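Local coordinates for protein shikimate 5-dehydrogenase (Mycobacterium fortuitum subsp. fortuitum DSM 46621, PDB 4XIJ) that probably catalyses the reversible NADP-dependent reduction of 3-dehydroshikimate to shikimate, the fourth of seven steps towards chorismate and the aromatic amino acids, at residues A[25-28]-A[29-32]; A[49-52]-A[53-57]; A[111-114]-A[115-118]; A[247-250]-A[251-254]; A[264-267]-A[268-272]. All blocks are in the same frame, centred on the assembly; numbering follows the deposited sequence.

All five contacts are local and follow one another in series, so none nests within or crosses another. Contact 1 turns the loop after strand 15-20 into helix 28-38, and contact 2 turns strand 45-50 towards helix 56-61; their centres are about 18 Å apart. Contact 3 ends strand 108-111 and starts helix 114-122. Contact 4 lies wholly within helix 246-261, and contact 5 starts helix 267-272. Contact 4 is the hub: Leu31 CD1 of contact 1 packs 3.9 Å from Ala253 CB, Gln252 O faces Thr113 OG1 of contact 3 at 2.9 Å, and Phe254 meets Met270 of contact 5. Leu31 CD2 also packs on Met270 O. Contact 2 touches none of the others.

Contact 1: A[25-28]-A[29-32]; sequences HSRS and PQLH. With SO4 (sulfate ion), chain F.
Ser28 and His32 meet across the first turn of helix 28-38, where the carbonyl oxygen Ser28 O accepts from His32 N at 2.9 Å with an N-H...O angle of 163°. The same oxygen stands at the edge of the imidazole of His32, near its plane; the two ring nitrogens of that histidine are held by Tyr36 and Gln256. Arg27 supplies the preceding helical bond, its O receiving Leu31 N at 3.0 Å. The capping bond comes from Ser26, whose OG accepts from Ser28 N at 3.1 Å. This strand-loop-helix passage belongs to the substrate-binding domain, and the Ser-x-Ser sequence probably recalls the loop that meets the shikimate carboxylate in relatives. A sulfate, probably from the crystallisation liquor, is bound by His25 ND1 and Thr73 OG1. A bend at chi2 (-45°) folds the Arg27 chain back, placing NH1 over the centre of one face of the His25 ring, 3.3 Å above its plane. From there Arg27 NH1 donates to a lone pair of His25 O at 2.9 Å, the oxygen lying in the guanidinium plane, while NH2 forms a salt bridge with the terminal carboxylate of Gly275. The amide of Gln30 lies 20° from the guanidinium plane, with NE2 at 3.7 Å from Arg27 CD. Water 1 accepts from that NE2 and probably donates to Ser26 O.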
loop_
_atom_site.group_PDB
_atom_site.type_symbol
_atom_site.label_atom_id
_atom_site.label_comp_id
_atom_site.label_asym_id
_atom_site.label_seq_id
_atom_site.Cartn_x
_atom_site.Cartn_y
_atom_site.Cartn_z
ATOM N N HIS A 25 7.616 -13.425 -1.160
ATOM C CA HIS A 25 6.207 -13.157 -1.472
ATOM C C HIS A 25 6.031 -11.951 -2.391
ATOM O O HIS A 25 5.059 -11.878 -3.122
ATOM C CB HIS A 25 5.412 -12.932 -0.180
ATOM C CG HIS A 25 3.937 -12.775 -0.392
ATOM N ND1 HIS A 25 3.335 -11.545 -0.577
ATOM C CD2 HIS A 25 2.945 -13.696 -0.476
ATOM C CE1 HIS A 25 2.032 -11.716 -0.748
ATOM N NE2 HIS A 25 1.768 -13.012 -0.671
ATOM N N SER A 26 6.974 -11.018 -2.382
ATOM C CA SER A 26 6.768 -9.779 -3.101
ATOM C C SER A 26 6.490 -10.028 -4.569
ATOM O O SER A 26 7.174 -10.838 -5.215
ATOM C CB SER A 26 7.990 -8.866 -2.958
ATOM O OG SER A 26 7.812 -7.680 -3.720
ATOM N N ARG A 27 5.508 -9.315 -5.097
ATOM C CA ARG A 27 5.218 -9.363 -6.528
ATOM C C ARG A 27 5.922 -8.252 -7.273
ATOM O O ARG A 27 5.726 -8.104 -8.488
ATOM C CB ARG A 27 3.709 -9.243 -6.783
ATOM C CG ARG A 27 2.818 -10.255 -6.061
ATOM C CD ARG A 27 3.282 -11.624 -6.095
ATOM N NE ARG A 27 2.184 -12.580 -5.982
ATOM C CZ ARG A 27 1.958 -13.402 -4.967
ATOM N NH1 ARG A 27 2.740 -13.409 -3.882
ATOM N NH2 ARG A 27 0.954 -14.259 -5.068
ATOM N N SER A 28 6.745 -7.476 -6.589
ATOM C CA SER A 28 7.353 -6.326 -7.266
ATOM C C SER A 28 8.216 -6.716 -8.471
ATOM O O SER A 28 8.122 -6.051 -9.494
ATOM C CB SER A 28 8.171 -5.495 -6.279
ATOM O OG SER A 28 7.268 -4.899 -5.393
ATOM N N PRO A 29 9.036 -7.783 -8.374
ATOM C CA PRO A 29 9.850 -8.112 -9.560
ATOM C C PRO A 29 8.997 -8.443 -10.783
ATOM O O PRO A 29 9.271 -7.960 -11.893
ATOM C CB PRO A 29 10.666 -9.333 -9.108
ATOM C CG PRO A 29 10.787 -9.126 -7.620
ATOM C CD PRO A 29 9.409 -8.627 -7.217
ATOM N N GLN A 30 7.935 -9.208 -10.567
ATOM C CA GLN A 30 7.034 -9.589 -11.641
ATOM C C GLN A 30 6.366 -8.405 -12.280
ATOM O O GLN A 30 6.286 -8.324 -13.519
ATOM C CB GLN A 30 5.934 -10.553 -11.113
ATOM C CG GLN A 30 6.408 -11.915 -10.697
ATOM C CD GLN A 30 6.561 -11.977 -9.180
ATOM O OE1 GLN A 30 7.337 -11.200 -8.588
ATOM N NE2 GLN A 30 5.825 -12.905 -8.532
ATOM N N LEU A 31 5.787 -7.534 -11.463
ATOM C CA LEU A 31 5.051 -6.404 -12.019
ATOM C C LEU A 31 5.981 -5.416 -12.716
ATOM O O LEU A 31 5.641 -4.889 -13.784
ATOM C CB LEU A 31 4.257 -5.697 -10.919
ATOM C CG LEU A 31 3.084 -6.528 -10.359
ATOM C CD1 LEU A 31 2.600 -5.924 -9.038
ATOM C CD2 LEU A 31 1.946 -6.609 -11.322
ATOM N N HIS A 32 7.172 -5.212 -12.157
ATOM C CA HIS A 32 8.134 -4.326 -12.806
ATOM C C HIS A 32 8.693 -4.922 -14.083
ATOM O O HIS A 32 8.771 -4.218 -15.095
ATOM C CB HIS A 32 9.279 -3.935 -11.858
ATOM C CG HIS A 32 8.927 -2.828 -10.892
ATOM N ND1 HIS A 32 9.357 -1.528 -11.060
ATOM C CD2 HIS A 32 8.144 -2.823 -9.780
ATOM C CE1 HIS A 32 8.861 -0.769 -10.094
ATOM N NE2 HIS A 32 8.133 -1.539 -9.289
HETATM S S SO4 F . 5.076 -8.465 0.415
HETATM O O1 SO4 F . 4.607 -9.136 -0.803
HETATM O O2 SO4 F . 4.768 -9.280 1.582
HETATM O O3 SO4 F . 6.482 -8.091 0.319
HETATM O O4 SO4 F . 4.284 -7.234 0.537
HETATM O O HOH W 1 6.157 -13.585 -5.712
#

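Contact 2: A[49-52]-A[53-57]; sequences IECT and AEQLP
Thr52 and Gln55 hold each other by two reciprocal bonds, the pattern of a capping box. In one direction Gln55 N donates to Thr52 OG1 at 3.0 Å; in the other, Thr52 N donates to Gln55 OE1 at 2.9 Å with a nearly straight N-H...O angle of 168°. The threonine conformation makes the first bond possible: with chi1 at 68° its hydroxyl sits between the backbone N and the carbonyl carbon, facing the turn. Gln55 serves the second: CG beside its own backbone N (chi1 -68°) turns the chain back, and the extended remainder brings the amide across the threonine, Gln55 CG passing 3.1 Å from Thr52 OG1. The donor lies tilted from the plane of the amide carbonyl. Thr52 O adds two bent, weak bonds, from Gln55 N and Leu56 N. Cys51 turns its sulfur to the opening turn, and SG lies 3.5 Å from Leu56 CA and 3.8 Å from Leu56 CB. Both apolar side chains rest on Leu19 of strand 15-20; Cys51 also touches Leu59, and Leu56 reaches Phe83 of helix 77-83. The turn thus carries the chain from edge strand 45-50 into helix 56-61.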
loop_
_atom_site.group_PDB
_atom_site.type_symbol
_atom_site.label_atom_id
_atom_site.label_comp_id
_atom_site.label_asym_id
_atom_site.label_seq_id
_atom_site.Cartn_x
_atom_site.Cartn_y
_atom_site.Cartn_z
ATOM N N ILE A 49 16.505 -8.802 -3.129
ATOM C CA ILE A 49 17.618 -8.781 -2.189
ATOM C C ILE A 49 17.111 -8.906 -0.766
ATOM O O ILE A 49 16.402 -8.040 -0.275
ATOM C CB ILE A 49 18.464 -7.498 -2.361
ATOM C CG1 ILE A 49 18.951 -7.366 -3.810
ATOM C CG2 ILE A 49 19.653 -7.558 -1.450
ATOM C CD1 ILE A 49 19.610 -6.010 -4.170
ATOM N N GLU A 50 17.468 -9.998 -0.106
ATOM C CA GLU A 50 17.113 -10.149 1.295
ATOM C C GLU A 50 17.890 -9.097 2.083
ATOM O O GLU A 50 19.109 -8.923 1.897
ATOM C CB GLU A 50 17.420 -11.572 1.798
ATOM C CG GLU A 50 16.806 -11.849 3.169
ATOM C CD GLU A 50 17.031 -13.263 3.681
ATOM O OE1 GLU A 50 17.702 -14.065 2.983
ATOM O OE2 GLU A 50 16.555 -13.538 4.813
ATOM N N CYS A 51 17.184 -8.362 2.937
ATOM C CA CYS A 51 17.740 -7.155 3.566
ATOM C C CYS A 51 16.974 -6.843 4.839
ATOM O O CYS A 51 15.749 -6.709 4.786
ATOM C CB CYS A 51 17.640 -5.947 2.623
ATOM S SG CYS A 51 18.567 -4.533 3.157
ATOM N N THR A 52 17.669 -6.781 5.983
ATOM C CA THR A 52 17.047 -6.335 7.235
ATOM C C THR A 52 16.977 -4.808 7.286
ATOM O O THR A 52 17.580 -4.131 6.431
ATOM C CB THR A 52 17.833 -6.827 8.441
ATOM O OG1 THR A 52 19.094 -6.136 8.432
ATOM C CG2 THR A 52 17.990 -8.378 8.383
ATOM N N ALA A 53 16.235 -4.265 8.261
ATOM C CA ALA A 53 16.213 -2.804 8.454
ATOM C C ALA A 53 17.630 -2.270 8.688
ATOM O O ALA A 53 18.039 -1.232 8.155
ATOM C CB ALA A 53 15.315 -2.414 9.612
ATOM N N GLU A 54 18.374 -3.013 9.488
ATOM C CA GLU A 54 19.704 -2.616 9.864
ATOM C C GLU A 54 20.651 -2.622 8.673
ATOM O O GLU A 54 21.544 -1.756 8.577
ATOM C CB GLU A 54 20.175 -3.534 10.981
ATOM C CG GLU A 54 19.303 -3.279 12.220
ATOM C CD GLU A 54 17.972 -4.099 12.368
ATOM O OE1 GLU A 54 17.495 -4.868 11.489
ATOM O OE2 GLU A 54 17.384 -3.951 13.466
ATOM N N GLN A 55 20.458 -3.570 7.750
ATOM C CA GLN A 55 21.332 -3.641 6.578
ATOM C C GLN A 55 21.040 -2.614 5.497
ATOM O O GLN A 55 21.899 -2.333 4.658
ATOM C CB GLN A 55 21.211 -5.024 5.921
ATOM C CG GLN A 55 21.785 -6.165 6.809
ATOM C CD GLN A 55 21.450 -7.526 6.249
ATOM O OE1 GLN A 55 20.387 -7.721 5.656
ATOM N NE2 GLN A 55 22.337 -8.475 6.444
ATOM N N LEU A 56 19.813 -2.088 5.470
ATOM C CA LEU A 56 19.409 -1.305 4.305
ATOM C C LEU A 56 20.263 -0.052 4.012
ATOM O O LEU A 56 20.644 0.137 2.860
ATOM C CB LEU A 56 17.916 -0.972 4.420
ATOM C CG LEU A 56 17.281 -0.174 3.274
ATOM C CD1 LEU A 56 15.772 -0.556 3.149
ATOM C CD2 LEU A 56 17.433 1.372 3.450
ATOM N N PRO A 57 20.572 0.786 5.010
ATOM C CA PRO A 57 21.336 1.983 4.650
ATOM C C PRO A 57 22.690 1.646 4.005
ATOM O O PRO A 57 23.074 2.263 2.980
ATOM C CB PRO A 57 21.459 2.729 6.006
ATOM C CG PRO A 57 20.245 2.250 6.792
ATOM C CD PRO A 57 20.151 0.800 6.439
#

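Contact 3: A[111-114]-A[115-118]; sequences DNTD and VDGV
This is a buried local helix-start contact, in which Asn112 and Thr113 of the loop after strand 108-111 meet Val115, Asp116 and Gly117 of helix 114-122. It leads from the mixed sheet of the substrate-binding domain towards the Rossmann-type domain, whose helix 138-147 packs on Val115 and Val118. The capping bond is the evidence for the motif: Val115 N donates to Asn112 OD1 at 3.3 Å, with an N-H...O angle of 141° and the donor tilted from the amide plane. The other end of this amide is also engaged, ND2 donating to Ser96 O, so the group is held at both ends. Regular helical bonding follows, with Gly117 N reaching Thr113 O at 3.0 Å and Val118 N making a weaker bond to Asp114 O. Thr113 sends OG1 to Gln252 O of helix 246-261 and leaves its carbon side to the next turn. There the carboxylate of Asp116 comes across it at a slant, OD2 3.4 Å from Thr113 CB. In Asp116, chi1 of -61° sets CG beside the backbone N and turns the carboxylate back towards Thr113. Its OD2 forms a salt bridge with Arg90, which also binds Asp111 and so probably offsets the two like charges. Asp114 forms a salt bridge with Lys77, in a pairing that probably corresponds to the lysine-aspartate pair of the active site in relatives. At the cap, Val115 CG2 sits 3.9 Å from Asn112 OD1, the two side chains crossing at about a right angle.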
loop_
_atom_site.group_PDB
_atom_site.type_symbol
_atom_site.label_atom_id
_atom_site.label_comp_id
_atom_site.label_asym_id
_atom_site.label_seq_id
_atom_site.Cartn_x
_atom_site.Cartn_y
_atom_site.Cartn_z
ATOM N N ASP A 111 9.569 7.576 -1.184
ATOM C CA ASP A 111 8.145 7.828 -1.344
ATOM C C ASP A 111 7.386 6.658 -0.751
ATOM O O ASP A 111 7.974 5.591 -0.449
ATOM C CB ASP A 111 7.771 8.040 -2.827
ATOM C CG ASP A 111 6.361 8.603 -3.051
ATOM O OD1 ASP A 111 5.711 9.138 -2.111
ATOM O OD2 ASP A 111 5.914 8.550 -4.222
ATOM N N ASN A 112 6.091 6.856 -0.565
ATOM C CA ASN A 112 5.246 5.762 -0.112
ATOM C C ASN A 112 4.113 5.527 -1.101
ATOM O O ASN A 112 3.153 6.284 -1.123
ATOM C CB ASN A 112 4.700 6.048 1.307
ATOM C CG ASN A 112 4.038 4.825 1.886
ATOM O OD1 ASN A 112 3.106 4.283 1.252
ATOM N ND2 ASN A 112 4.517 4.337 3.060
ATOM N N THR A 113 4.240 4.500 -1.950
ATOM C CA THR A 113 3.180 4.255 -2.901
ATOM C C THR A 113 2.147 3.253 -2.381
ATOM O O THR A 113 1.183 2.965 -3.076
ATOM C CB THR A 113 3.715 3.766 -4.256
ATOM O OG1 THR A 113 4.208 2.412 -4.117
ATOM C CG2 THR A 113 4.789 4.727 -4.789
ATOM N N ASP A 114 2.302 2.774 -1.129
ATOM C CA ASP A 114 1.208 2.030 -0.482
ATOM C C ASP A 114 -0.022 2.957 -0.407
ATOM O O ASP A 114 -1.170 2.478 -0.476
ATOM C CB ASP A 114 1.619 1.503 0.906
ATOM C CG ASP A 114 2.712 0.482 0.821
ATOM O OD1 ASP A 114 2.638 -0.388 -0.052
ATOM O OD2 ASP A 114 3.655 0.523 1.615
ATOM N N VAL A 115 0.209 4.271 -0.283
ATOM C CA VAL A 115 -0.891 5.218 -0.319
ATOM C C VAL A 115 -1.669 5.114 -1.656
ATOM O O VAL A 115 -2.924 5.087 -1.679
ATOM C CB VAL A 115 -0.371 6.644 -0.081
ATOM C CG1 VAL A 115 -1.438 7.624 -0.377
ATOM C CG2 VAL A 115 0.114 6.769 1.388
ATOM N N ASP A 116 -0.934 5.047 -2.778
ATOM C CA ASP A 116 -1.569 4.879 -4.078
ATOM C C ASP A 116 -2.299 3.546 -4.171
ATOM O O ASP A 116 -3.301 3.429 -4.899
ATOM C CB ASP A 116 -0.544 4.867 -5.224
ATOM C CG ASP A 116 0.247 6.133 -5.345
ATOM O OD1 ASP A 116 -0.346 7.189 -5.446
ATOM O OD2 ASP A 116 1.476 6.061 -5.312
ATOM N N GLY A 117 -1.761 2.507 -3.520
ATOM C CA GLY A 117 -2.461 1.234 -3.491
ATOM C C GLY A 117 -3.915 1.407 -3.052
ATOM O O GLY A 117 -4.852 0.853 -3.671
ATOM N N VAL A 118 -4.123 2.178 -1.989
ATOM C CA VAL A 118 -5.468 2.329 -1.468
ATOM C C VAL A 118 -6.233 3.395 -2.259
ATOM O O VAL A 118 -7.403 3.164 -2.613
ATOM C CB VAL A 118 -5.405 2.698 0.025
ATOM C CG1 VAL A 118 -6.804 3.111 0.587
ATOM C CG2 VAL A 118 -4.830 1.551 0.811
#

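Contact 4: A[247-250]-A[251-254]; sequences QMLL and NQAF
Gln247 O is gripped twice by Asn251, from opposite faces of its carbonyl plane. The side-chain ND2 donates at 2.9 Å with an N-H...O angle of 169°, the oxygen lying close to the amide plane of Asn251; the backbone N of Asn251 reaches Gln247 O at 3.1 Å from well above the carbonyl plane. The first torsion of Asn251 (chi1 -80°) places CG beside its backbone N, which lets the amide turn back down the helix to the same acceptor. Water 2 ties the pair further, accepting from Gln247 NE2 at 2.7 Å and from Asn251 ND2. All this belongs to helix 246-261, whose regular i to i+4 ladder continues with Gln252 N to Met248 O at 2.9 Å and Phe254 N to Leu250 O at 3.0 Å. The helix lies between helix 114-122, which Met248 touches at Val118 and Ala121, and helix 267-272, where Ala253 and Phe254 lie against Met270. Across the turn, the branched end of Leu250 meets the far end of the Phe254 ring, Leu250 CG coming within 3.4 Å of Phe254 CZ. Its two methyls divide there, CD1 towards Phe254 CE1 and CD2 towards CZ. Leu250 O stands 3.5 Å above one face of that ring, displaced to its rim. On another side of the helix, the extended chain of Gln252 passes Met248 O with CG 3.2 Å away.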
loop_
_atom_site.group_PDB
_atom_site.type_symbol
_atom_site.label_atom_id
_atom_site.label_comp_id
_atom_site.label_asym_id
_atom_site.label_seq_id
_atom_site.Cartn_x
_atom_site.Cartn_y
_atom_site.Cartn_z
ATOM N N GLN A 247 -5.587 -5.319 -6.261
ATOM C CA GLN A 247 -5.672 -3.955 -6.804
ATOM C C GLN A 247 -4.795 -2.944 -6.031
ATOM O O GLN A 247 -4.344 -1.956 -6.613
ATOM C CB GLN A 247 -7.139 -3.463 -6.810
ATOM C CG GLN A 247 -8.046 -4.319 -7.682
ATOM C CD GLN A 247 -7.500 -4.512 -9.103
ATOM O OE1 GLN A 247 -7.417 -5.655 -9.602
ATOM N NE2 GLN A 247 -7.193 -3.431 -9.769
ATOM N N MET A 248 -4.580 -3.169 -4.729
ATOM C CA MET A 248 -3.601 -2.390 -3.981
ATOM C C MET A 248 -2.198 -2.632 -4.552
ATOM O O MET A 248 -1.495 -1.694 -4.859
ATOM C CB MET A 248 -3.661 -2.741 -2.495
ATOM C CG MET A 248 -5.012 -2.336 -1.913
ATOM S SD MET A 248 -5.295 -3.060 -0.271
ATOM C CE MET A 248 -3.954 -2.395 0.720
ATOM N N LEU A 249 -1.828 -3.901 -4.745
ATOM C CA LEU A 249 -0.489 -4.217 -5.291
ATOM C C LEU A 249 -0.307 -3.583 -6.676
ATOM O O LEU A 249 0.760 -2.999 -6.968
ATOM C CB LEU A 249 -0.235 -5.740 -5.381
ATOM C CG LEU A 249 -0.222 -6.525 -4.071
ATOM C CD1 LEU A 249 0.080 -7.990 -4.364
ATOM C CD2 LEU A 249 0.785 -5.947 -3.085
ATOM N N LEU A 250 -1.335 -3.654 -7.517
ATOM C CA LEU A 250 -1.273 -3.064 -8.849
ATOM C C LEU A 250 -1.004 -1.570 -8.790
ATOM O O LEU A 250 -0.075 -1.078 -9.428
ATOM C CB LEU A 250 -2.574 -3.354 -9.583
ATOM C CG LEU A 250 -2.596 -2.820 -11.022
ATOM C CD1 LEU A 250 -1.690 -3.622 -11.908
ATOM C CD2 LEU A 250 -4.032 -2.894 -11.509
ATOM N N ASN A 251 -1.811 -0.850 -7.993
ATOM C CA ASN A 251 -1.676 0.584 -7.933
ATOM C C ASN A 251 -0.386 1.057 -7.218
ATOM O O ASN A 251 0.191 2.060 -7.634
ATOM C CB ASN A 251 -2.926 1.184 -7.306
ATOM C CG ASN A 251 -4.069 1.280 -8.305
ATOM O OD1 ASN A 251 -4.145 2.242 -9.094
ATOM N ND2 ASN A 251 -4.944 0.273 -8.322
ATOM N N GLN A 252 0.104 0.296 -6.251
ATOM C CA GLN A 252 1.423 0.548 -5.663
ATOM C C GLN A 252 2.516 0.534 -6.728
ATOM O O GLN A 252 3.460 1.329 -6.709
ATOM C CB GLN A 252 1.788 -0.521 -4.590
ATOM C CG GLN A 252 1.014 -0.448 -3.301
ATOM C CD GLN A 252 1.130 -1.736 -2.500
ATOM O OE1 GLN A 252 2.075 -2.527 -2.707
ATOM N NE2 GLN A 252 0.206 -1.939 -1.565
ATOM N N ALA A 253 2.397 -0.433 -7.636
ATOM C CA ALA A 253 3.421 -0.671 -8.628
ATOM C C ALA A 253 3.345 0.361 -9.749
ATOM O O ALA A 253 4.391 0.718 -10.309
ATOM C CB ALA A 253 3.279 -2.106 -9.198
ATOM N N PHE A 254 2.125 0.794 -10.117
ATOM C CA PHE A 254 1.988 1.793 -11.205
ATOM C C PHE A 254 2.898 2.973 -10.888
ATOM O O PHE A 254 3.673 3.475 -11.734
ATOM C CB PHE A 254 0.573 2.347 -11.307
ATOM C CG PHE A 254 -0.456 1.444 -11.901
ATOM C CD1 PHE A 254 -0.134 0.369 -12.721
ATOM C CD2 PHE A 254 -1.801 1.726 -11.665
ATOM C CE1 PHE A 254 -1.137 -0.385 -13.324
ATOM C CE2 PHE A 254 -2.806 0.970 -12.241
ATOM C CZ PHE A 254 -2.481 -0.101 -13.073
HETATM O O HOH W 2 -7.350 -0.776 -9.591
#

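Contact 5: A[264-267]-A[268-272]; sequences PAPK and EAMRA. With EDO (1,2-ethanediol), chain C; SO4 (sulfate ion), chain H.
The start of helix 267-272 is the motif here, with Pro266 in the N-cap position and at the centre of an inverse gamma turn. Met270 N reaches Pro266 O at 3.0 Å with an N-H...O angle of 158°, and Arg271 N reaches Lys267 O at 2.8 Å. Proline lacks a polar side chain to serve the first N-H groups; a bound 1,2-ethanediol, probably from the crystallisation liquor, takes that part. Lys267 N donates to the diol oxygen O2 at 2.9 Å. The other diol oxygen, O1, accepts from Glu268 N, also at 2.9 Å. On the inner side Met270 runs back past the proline ring, bent at chi3 (73°), with SD 3.9 Å from Pro266 CD. Outside, the extended chain of Arg271 lays one face of its guanidinium over Lys267 CB. Arg271 NH2 forms a salt bridge with Glu268 OE2 at 2.9 Å, on the lone pair anti to the other oxygen. A sulfate lies at the guanidinium edge, taking a bond from Arg271 NH1 to its O4 at 2.8 Å and another from NH2 to its O1; these contacts together would restrict the rotation of the group in the crystal. Acceptors at the first backbone N-H groups are typical of a helix N-terminus, a place taken in this crystal by a diol.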
loop_
_atom_site.group_PDB
_atom_site.type_symbol
_atom_site.label_atom_id
_atom_site.label_comp_id
_atom_site.label_asym_id
_atom_site.label_seq_id
_atom_site.Cartn_x
_atom_site.Cartn_y
_atom_site.Cartn_z
ATOM N N PRO A 264 4.511 6.673 -18.657
ATOM C CA PRO A 264 3.208 6.248 -18.117
ATOM C C PRO A 264 3.152 4.737 -17.905
ATOM O O PRO A 264 3.703 3.971 -18.713
ATOM C CB PRO A 264 2.227 6.693 -19.189
ATOM C CG PRO A 264 2.948 7.853 -19.857
ATOM C CD PRO A 264 4.372 7.417 -19.910
ATOM N N ALA A 265 2.564 4.305 -16.789
ATOM C CA ALA A 265 2.495 2.870 -16.500
ATOM C C ALA A 265 1.758 2.132 -17.615
ATOM O O ALA A 265 0.725 2.570 -18.059
ATOM C CB ALA A 265 1.832 2.612 -15.125
ATOM N N PRO A 266 2.286 0.983 -18.059
ATOM C CA PRO A 266 1.600 0.190 -19.090
ATOM C C PRO A 266 0.571 -0.669 -18.365
ATOM O O PRO A 266 0.851 -1.787 -17.925
ATOM C CB PRO A 266 2.733 -0.640 -19.708
ATOM C CG PRO A 266 3.697 -0.854 -18.536
ATOM C CD PRO A 266 3.593 0.427 -17.695
ATOM N N LYS A 267 -0.619 -0.125 -18.202
ATOM C CA LYS A 267 -1.522 -0.722 -17.204
ATOM C C LYS A 267 -2.051 -2.093 -17.614
ATOM O O LYS A 267 -2.170 -2.975 -16.756
ATOM C CB LYS A 267 -2.701 0.210 -16.881
ATOM C CG LYS A 267 -2.259 1.534 -16.277
ATOM C CD LYS A 267 -3.398 2.362 -15.706
ATOM C CE LYS A 267 -2.838 3.514 -14.909
ATOM N NZ LYS A 267 -3.903 4.357 -14.244
ATOM N N GLU A 268 -2.367 -2.309 -18.898
ATOM C CA GLU A 268 -2.892 -3.611 -19.294
ATOM C C GLU A 268 -1.813 -4.663 -19.133
ATOM O O GLU A 268 -2.087 -5.816 -18.740
ATOM C CB GLU A 268 -3.446 -3.589 -20.727
ATOM C CG GLU A 268 -4.863 -2.949 -20.793
ATOM C CD GLU A 268 -5.971 -3.783 -20.096
ATOM O OE1 GLU A 268 -6.472 -4.767 -20.743
ATOM O OE2 GLU A 268 -6.354 -3.450 -18.945
ATOM N N ALA A 269 -0.576 -4.315 -19.474
ATOM C CA ALA A 269 0.526 -5.290 -19.361
ATOM C C ALA A 269 0.719 -5.650 -17.882
ATOM O O ALA A 269 0.936 -6.815 -17.547
ATOM C CB ALA A 269 1.788 -4.711 -19.955
ATOM N N MET A 270 0.628 -4.670 -16.991
ATOM C CA MET A 270 0.790 -4.963 -15.561
ATOM C C MET A 270 -0.390 -5.761 -15.012
ATOM O O MET A 270 -0.206 -6.641 -14.168
ATOM C CB MET A 270 0.994 -3.643 -14.798
ATOM C CG MET A 270 2.349 -3.037 -15.193
ATOM S SD MET A 270 2.677 -1.456 -14.408
ATOM C CE MET A 270 3.012 -1.953 -12.689
ATOM N N ARG A 271 -1.600 -5.467 -15.499
ATOM C CA ARG A 271 -2.747 -6.307 -15.105
ATOM C C ARG A 271 -2.570 -7.765 -15.532
ATOM O O ARG A 271 -3.045 -8.678 -14.806
ATOM C CB ARG A 271 -4.069 -5.770 -15.656
ATOM C CG ARG A 271 -4.491 -4.444 -14.983
ATOM C CD ARG A 271 -5.753 -3.854 -15.641
ATOM N NE ARG A 271 -6.093 -2.588 -15.003
ATOM C CZ ARG A 271 -6.174 -1.419 -15.642
ATOM N NH1 ARG A 271 -6.478 -0.328 -14.955
ATOM N NH2 ARG A 271 -5.984 -1.358 -16.962
ATOM N N ALA A 272 -1.956 -7.998 -16.697
ATOM C CA ALA A 272 -1.732 -9.370 -17.140
ATOM C C ALA A 272 -0.812 -10.120 -16.185
ATOM O O ALA A 272 -0.885 -11.336 -16.095
ATOM C CB ALA A 272 -1.156 -9.394 -18.591
HETATM C C1 EDO C . -2.979 -0.003 -20.835
HETATM O O1 EDO C . -1.955 -0.801 -21.316
HETATM C C2 EDO C . -2.488 1.376 -21.122
HETATM O O2 EDO C . -1.950 1.886 -19.898
HETATM S S SO4 H . -7.287 2.412 -17.071
HETATM O O1 SO4 H . -6.412 1.426 -17.749
HETATM O O2 SO4 H . -8.679 2.232 -17.525
HETATM O O3 SO4 H . -6.845 3.770 -17.430
HETATM O O4 SO4 H . -7.223 2.260 -15.605
#